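Local structure of putative phosphinothricin n-acetyltransferase (Acinetobacter baylyi, 2JLM) at residues E114-A119 and Y169-D174. The protein probably transfers the acetyl group of acetyl-CoA to L-methionine sulfone and L-methionine sulfoximine, as a member of the GNAT acetyltransferase family. Residues are numbered along the deposited sequence; the frame is centred on the assembly and turned at random.
Sequences ELIKRA and YQLTLD
Ala-119 and Leu-173 make the tighter of two apolar contacts between helix 107-121 and the end of strand 162-172 with the residue that follows it: the alanine CB lies 3.6 Å from the leucine CD1. Leu-173 CD1 also lies 3.9 Å from Ala-119 C. One turn earlier on the helix, Ile-116 meets Leu-171, their side chains crossing at about a right angle. A single methyl, Leu-171 CD2, sits against both branches of the isoleucine, 3.8 Å from Ile-116 CD1 and 3.9 Å from Ile-116 CG2. Leu-171 is extended through to this methyl: chi1 of 169° sets CG opposite the backbone N, and CD2 continues the chain roughly anti to CA. In this GNAT fold, helix 107-121 links strands 91-98 and 126-132, which lie parallel and adjacent in the mixed sheet, and strand 162-172 runs antiparallel beside 126-132. Met-127 of that intervening strand touches both Ile-116 and Ala-119, while its backbone is hydrogen-bonded to that of Leu-171. Leu-173 is similarly tied to the backbone of His-125. Farther out, Gln-170 NE2 donates hydrogen bonds to Thr-172 OG1 (3.2 Å) and to Gln-154 O of a second subunit, whereas Glu-114 forms a salt bridge with Arg-11 of a third.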
loop_
_atom_site.group_PDB
_atom_site.type_symbol
_atom_site.label_atom_id
_atom_site.label_comp_id
_atom_site.label_asym_id
_atom_site.label_seq_id
_atom_site.Cartn_x
_atom_site.Cartn_y
_atom_site.Cartn_z
ATOM N N GLU D 114 6.177 -7.595 -18.556
ATOM C CA GLU D 114 5.784 -7.626 -17.156
ATOM C C GLU D 114 5.475 -6.194 -16.666
ATOM O O GLU D 114 4.485 -5.968 -15.967
ATOM C CB GLU D 114 6.876 -8.316 -16.325
ATOM C CG GLU D 114 6.456 -8.748 -14.917
ATOM C CD GLU D 114 5.535 -9.973 -14.889
ATOM O OE1 GLU D 114 5.233 -10.549 -15.961
ATOM O OE2 GLU D 114 5.109 -10.360 -13.779
ATOM N N LEU D 115 6.291 -5.224 -17.071
ATOM C CA LEU D 115 6.048 -3.821 -16.709
ATOM C C LEU D 115 4.711 -3.314 -17.234
ATOM O O LEU D 115 4.013 -2.570 -16.553
ATOM C CB LEU D 115 7.157 -2.920 -17.244
ATOM C CG LEU D 115 7.213 -1.552 -16.573
ATOM C CD1 LEU D 115 7.556 -1.735 -15.099
ATOM C CD2 LEU D 115 8.223 -0.661 -17.261
ATOM N N ILE D 116 4.355 -3.714 -18.446
ATOM C CA ILE D 116 3.098 -3.276 -19.041
ATOM C C ILE D 116 1.906 -3.857 -18.284
ATOM O O ILE D 116 0.899 -3.168 -18.049
ATOM C CB ILE D 116 3.045 -3.649 -20.522
ATOM C CG1 ILE D 116 4.109 -2.858 -21.289
ATOM C CG2 ILE D 116 1.655 -3.400 -21.112
ATOM C CD1 ILE D 116 4.230 -3.264 -22.757
ATOM N N LYS D 117 2.029 -5.125 -17.898
ATOM C CA LYS D 117 1.021 -5.760 -17.054
ATOM C C LYS D 117 0.859 -4.958 -15.771
ATOM O O LYS D 117 -0.257 -4.687 -15.344
ATOM C CB LYS D 117 1.402 -7.213 -16.743
ATOM C CG LYS D 117 1.021 -8.203 -17.851
ATOM C CD LYS D 117 1.489 -9.626 -17.537
ATOM N N ARG D 118 1.980 -4.547 -15.179
ATOM C CA ARG D 118 1.948 -3.744 -13.963
ATOM C C ARG D 118 1.267 -2.383 -14.179
ATOM O O ARG D 118 0.565 -1.892 -13.293
ATOM C CB ARG D 118 3.364 -3.545 -13.412
ATOM C CG ARG D 118 3.405 -3.063 -11.961
ATOM C CD ARG D 118 2.900 -4.144 -11.003
ATOM N NE ARG D 118 3.719 -5.348 -11.117
ATOM C CZ ARG D 118 4.831 -5.561 -10.418
ATOM N NH1 ARG D 118 5.528 -6.677 -10.593
ATOM N NH2 ARG D 118 5.244 -4.663 -9.534
ATOM N N ALA D 119 1.488 -1.778 -15.348
ATOM C CA ALA D 119 0.885 -0.487 -15.682
ATOM C C ALA D 119 -0.633 -0.598 -15.703
ATOM O O ALA D 119 -1.337 0.258 -15.161
ATOM C CB ALA D 119 1.401 0.038 -17.050
ATOM N N TYR D 169 8.107 7.246 -27.986
ATOM C CA TYR D 169 7.150 6.193 -28.278
ATOM C C TYR D 169 6.175 6.078 -27.103
ATOM O O TYR D 169 6.560 6.187 -25.932
ATOM C CB TYR D 169 7.880 4.869 -28.576
ATOM C CG TYR D 169 8.538 4.885 -29.944
ATOM C CD1 TYR D 169 9.748 5.530 -30.143
ATOM C CD2 TYR D 169 7.917 4.305 -31.048
ATOM C CE1 TYR D 169 10.346 5.578 -31.404
ATOM C CE2 TYR D 169 8.506 4.344 -32.310
ATOM C CZ TYR D 169 9.721 4.981 -32.477
ATOM O OH TYR D 169 10.310 5.033 -33.721
ATOM N N GLN D 170 4.904 5.884 -27.412
ATOM C CA GLN D 170 3.910 5.810 -26.352
ATOM C C GLN D 170 2.995 4.618 -26.555
ATOM O O GLN D 170 2.726 4.192 -27.690
ATOM C CB GLN D 170 3.075 7.094 -26.310
ATOM C CG GLN D 170 1.944 7.108 -27.363
ATOM C CD GLN D 170 1.085 8.337 -27.252
ATOM O OE1 GLN D 170 1.420 9.396 -27.788
ATOM N NE2 GLN D 170 -0.032 8.209 -26.545
ATOM N N LEU D 171 2.513 4.079 -25.444
ATOM C CA LEU D 171 1.547 2.999 -25.483
ATOM C C LEU D 171 0.329 3.464 -24.699
ATOM O O LEU D 171 0.444 3.814 -23.523
ATOM C CB LEU D 171 2.146 1.751 -24.838
ATOM C CG LEU D 171 1.190 0.596 -24.546
ATOM C CD1 LEU D 171 0.767 -0.064 -25.852
ATOM C CD2 LEU D 171 1.848 -0.412 -23.609
ATOM N N THR D 172 -0.834 3.473 -25.338
ATOM C CA THR D 172 -2.054 3.910 -24.659
ATOM C C THR D 172 -2.862 2.715 -24.161
ATOM O O THR D 172 -3.176 1.804 -24.914
ATOM C CB THR D 172 -2.916 4.827 -25.555
ATOM O OG1 THR D 172 -2.092 5.863 -26.101
ATOM C CG2 THR D 172 -4.044 5.469 -24.747
ATOM N N LEU D 173 -3.164 2.715 -22.869
ATOM C CA LEU D 173 -3.855 1.601 -22.243
ATOM C C LEU D 173 -5.345 1.892 -22.151
ATOM O O LEU D 173 -5.772 3.038 -22.326
ATOM C CB LEU D 173 -3.285 1.339 -20.845
ATOM C CG LEU D 173 -1.777 1.059 -20.760
ATOM C CD1 LEU D 173 -1.343 0.800 -19.317
ATOM C CD2 LEU D 173 -1.383 -0.108 -21.655
ATOM N N ASP D 174 -6.130 0.852 -21.876
ATOM C CA ASP D 174 -7.577 0.983 -21.683
ATOM C C ASP D 174 -7.913 1.565 -20.312
ATOM O O ASP D 174 -8.983 2.134 -20.116
ATOM C CB ASP D 174 -8.264 -0.370 -21.862
ATOM C CG ASP D 174 -8.361 -0.779 -23.316
ATOM O OD1 ASP D 174 -8.674 0.095 -24.155
ATOM O OD2 ASP D 174 -8.129 -1.969 -23.623
#